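PDB 3MMH: methionine-R-sulfoxide reductase from Neisseria meningitidis, which reduces the R form of free methionine sulfoxide to methionine, using a GAF-type domain as its catalytic scaffold. Local coordinates for residues S115-P120 / L131-E136. Numbering follows the deposited sequence. Where two conformers were deposited one is given.
With SME (methionine sulfoxide), chain C; ACT (acetate ion), chain M.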
loop_
_atom_site.group_PDB
_atom_site.type_symbol
_atom_site.label_atom_id
_atom_site.label_comp_id
_atom_site.label_asym_id
_atom_site.label_seq_id
_atom_site.Cartn_x
_atom_site.Cartn_y
_atom_site.Cartn_z
ATOM N N SER A 115 -16.949 8.367 -8.354
ATOM C CA SER A 115 -16.906 7.486 -9.500
ATOM C C SER A 115 -15.845 6.427 -9.271
ATOM O O SER A 115 -14.999 6.605 -8.384
ATOM C CB SER A 115 -16.669 8.250 -10.804
ATOM O OG SER A 115 -15.412 8.896 -10.863
ATOM N N GLU A 116 -15.892 5.313 -9.966
ATOM C CA GLU A 116 -15.063 4.153 -9.681
ATOM C C GLU A 116 -14.897 3.281 -10.916
ATOM O O GLU A 116 -15.779 3.241 -11.809
ATOM C CB GLU A 116 -15.758 3.350 -8.575
ATOM C CG GLU A 116 -15.088 2.107 -8.066
ATOM C CD GLU A 116 -15.664 1.517 -6.846
ATOM O OE1 GLU A 116 -16.735 1.876 -6.398
ATOM O OE2 GLU A 116 -15.068 0.541 -6.272
ATOM N N ILE A 117 -13.838 2.514 -10.931
ATOM C CA ILE A 117 -13.660 1.406 -11.902
ATOM C C ILE A 117 -13.044 0.214 -11.158
ATOM O O ILE A 117 -12.175 0.422 -10.308
ATOM C CB ILE A 117 -12.762 1.795 -13.071
ATOM C CG1 ILE A 117 -12.712 0.692 -14.120
ATOM C CG2 ILE A 117 -11.396 2.261 -12.640
ATOM C CD1 ILE A 117 -12.067 1.124 -15.470
ATOM N N VAL A 118 -13.529 -0.968 -11.450
ATOM C CA VAL A 118 -12.989 -2.205 -10.936
ATOM C C VAL A 118 -12.622 -3.125 -12.076
ATOM O O VAL A 118 -13.484 -3.411 -12.908
ATOM C CB VAL A 118 -13.944 -2.892 -9.959
ATOM C CG1 VAL A 118 -13.316 -4.199 -9.439
ATOM C CG2 VAL A 118 -14.319 -1.937 -8.812
ATOM N N VAL A 119 -11.403 -3.633 -12.091
ATOM C CA VAL A 119 -10.927 -4.559 -13.106
ATOM C C VAL A 119 -10.494 -5.880 -12.409
ATOM O O VAL A 119 -9.583 -5.863 -11.588
ATOM C CB VAL A 119 -9.749 -3.987 -13.909
ATOM C CG1 VAL A 119 -9.218 -5.015 -14.924
ATOM C CG2 VAL A 119 -10.109 -2.697 -14.528
ATOM N N PRO A 120 -11.138 -6.982 -12.685
ATOM C CA PRO A 120 -10.737 -8.244 -12.083
ATOM C C PRO A 120 -9.477 -8.840 -12.665
ATOM O O PRO A 120 -9.142 -8.626 -13.840
ATOM C CB PRO A 120 -11.957 -9.162 -12.374
ATOM C CG PRO A 120 -12.412 -8.651 -13.746
ATOM C CD PRO A 120 -12.228 -7.131 -13.644
ATOM N N LEU A 131 -8.380 -4.888 -9.163
ATOM C CA LEU A 131 -7.882 -3.518 -9.132
ATOM C C LEU A 131 -9.052 -2.565 -8.987
ATOM O O LEU A 131 -9.952 -2.653 -9.813
ATOM C CB LEU A 131 -7.059 -3.247 -10.366
ATOM C CG LEU A 131 -6.282 -1.937 -10.485
ATOM C CD1 LEU A 131 -5.182 -2.040 -11.603
ATOM C CD2 LEU A 131 -7.118 -0.737 -10.642
ATOM N N ASP A 132 -9.038 -1.749 -7.979
ATOM C CA ASP A 132 -10.099 -0.780 -7.775
ATOM C C ASP A 132 -9.493 0.625 -7.760
ATOM O O ASP A 132 -8.484 0.867 -7.099
ATOM C CB ASP A 132 -10.777 -1.027 -6.401
ATOM C CG ASP A 132 -11.861 -0.065 -6.124
ATOM O OD1 ASP A 132 -12.698 0.120 -6.953
ATOM O OD2 ASP A 132 -11.968 0.420 -5.003
ATOM N N ALA A 133 -10.142 1.542 -8.453
ATOM C CA ALA A 133 -9.751 2.945 -8.467
ATOM C C ALA A 133 -11.004 3.817 -8.261
ATOM O O ALA A 133 -12.053 3.499 -8.829
ATOM C CB ALA A 133 -9.011 3.376 -9.679
ATOM N N ASP A 134 -10.819 4.873 -7.469
ATOM C CA ASP A 134 -11.927 5.725 -7.086
ATOM C C ASP A 134 -11.519 7.193 -7.244
ATOM O O ASP A 134 -10.357 7.537 -7.110
ATOM C CB ASP A 134 -12.421 5.396 -5.635
ATOM C CG ASP A 134 -12.761 3.947 -5.449
ATOM O OD1 ASP A 134 -13.942 3.616 -5.607
ATOM O OD2 ASP A 134 -11.803 3.169 -5.152
ATOM N N SER A 135 -12.491 8.030 -7.549
ATOM C CA SER A 135 -12.282 9.470 -7.751
ATOM C C SER A 135 -13.350 10.254 -6.990
ATOM O O SER A 135 -14.488 9.819 -6.892
ATOM C CB SER A 135 -12.390 9.792 -9.211
ATOM O OG SER A 135 -12.208 11.200 -9.419
ATOM N N GLU A 136 -12.949 11.404 -6.495
ATOM C CA GLU A 136 -13.905 12.398 -5.996
ATOM C C GLU A 136 -14.664 13.119 -7.082
ATOM O O GLU A 136 -15.619 13.833 -6.754
ATOM C CB GLU A 136 -13.169 13.443 -5.152
ATOM C CG GLU A 136 -12.661 12.889 -3.887
ATOM C CD GLU A 136 -12.218 14.013 -2.924
ATOM O OE1 GLU A 136 -13.055 14.543 -2.208
ATOM O OE2 GLU A 136 -10.988 14.270 -2.873
HETATM N N SME C . -16.444 1.072 -3.649
HETATM C CA SME C . -16.037 -0.349 -3.538
HETATM C CB SME C . -15.414 -0.692 -2.169
HETATM C CG SME C . -13.906 -0.417 -2.038
HETATM S S SME C . -13.546 1.267 -1.743
HETATM O OE SME C . -14.235 2.311 -2.479
HETATM C CE SME C . -11.803 1.211 -1.751
HETATM C C SME C . -17.191 -1.251 -3.879
HETATM O O SME C . -16.972 -2.469 -3.923
HETATM O OXT SME C . -18.342 -0.731 -4.145
HETATM C C ACT M . -9.521 12.379 -7.747
HETATM O O ACT M . -10.332 12.479 -6.776
HETATM O OXT ACT M . -9.665 11.583 -8.719
HETATM C CH3 ACT M . -8.411 13.398 -7.752
#
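Leu131 and Ser115, the residues most buried by this contact, sit at opposite ends of the antiparallel ladder that pairs 115-119 with 131-135, the two strands of a hairpin in the GAF-domain sheet. Leu131 forms a hydrogen-bonded pair with Val119: Val119 N reaches Leu131 O over 2.9 Å, and Leu131 N returns the bond to Val119 O. The side chains of both turn to the face covered by helix 143-165, Leu131 against Leu152 and Val119 against Leu149 and Ala153. Midway along the same face, Ile117 lays CG2 on Ala133 CB at 4.0 Å.

Ser115 pairs with Ser135 at the other end, its OG 3.6 Å from Ser135 CB. A chi1 of 64° turns Ser115 OG back over its own backbone, and its hydrogen bonds run to His137 O and Gln140 N. Ser135 OG instead binds His137 N and an acetate ion that is likely a crystallisation additive.

Glu116, Asp132 and Asp134 occupy the other face, where methionine sulfoxide lies. Glu116 crosses Asp132 at about a right angle, bringing Glu116 OE2 within 2.5 Å of Asp132 OD1. Val118 CG2 flanks the same Asp132 OD1 at 3.2 Å. Methionine sulfoxide N bonds to Glu116 OE1 at 2.9 Å and weakly to Glu116 OE2, while Asp132 OD2 lies 3.4 Å from the substrate methyl carbon CE. Strand alternation thus sets the acids on the substrate face and Leu131, Val119 and Ile117 on the helix face; the ligand's amino group, expected to be positive, would favour Glu116.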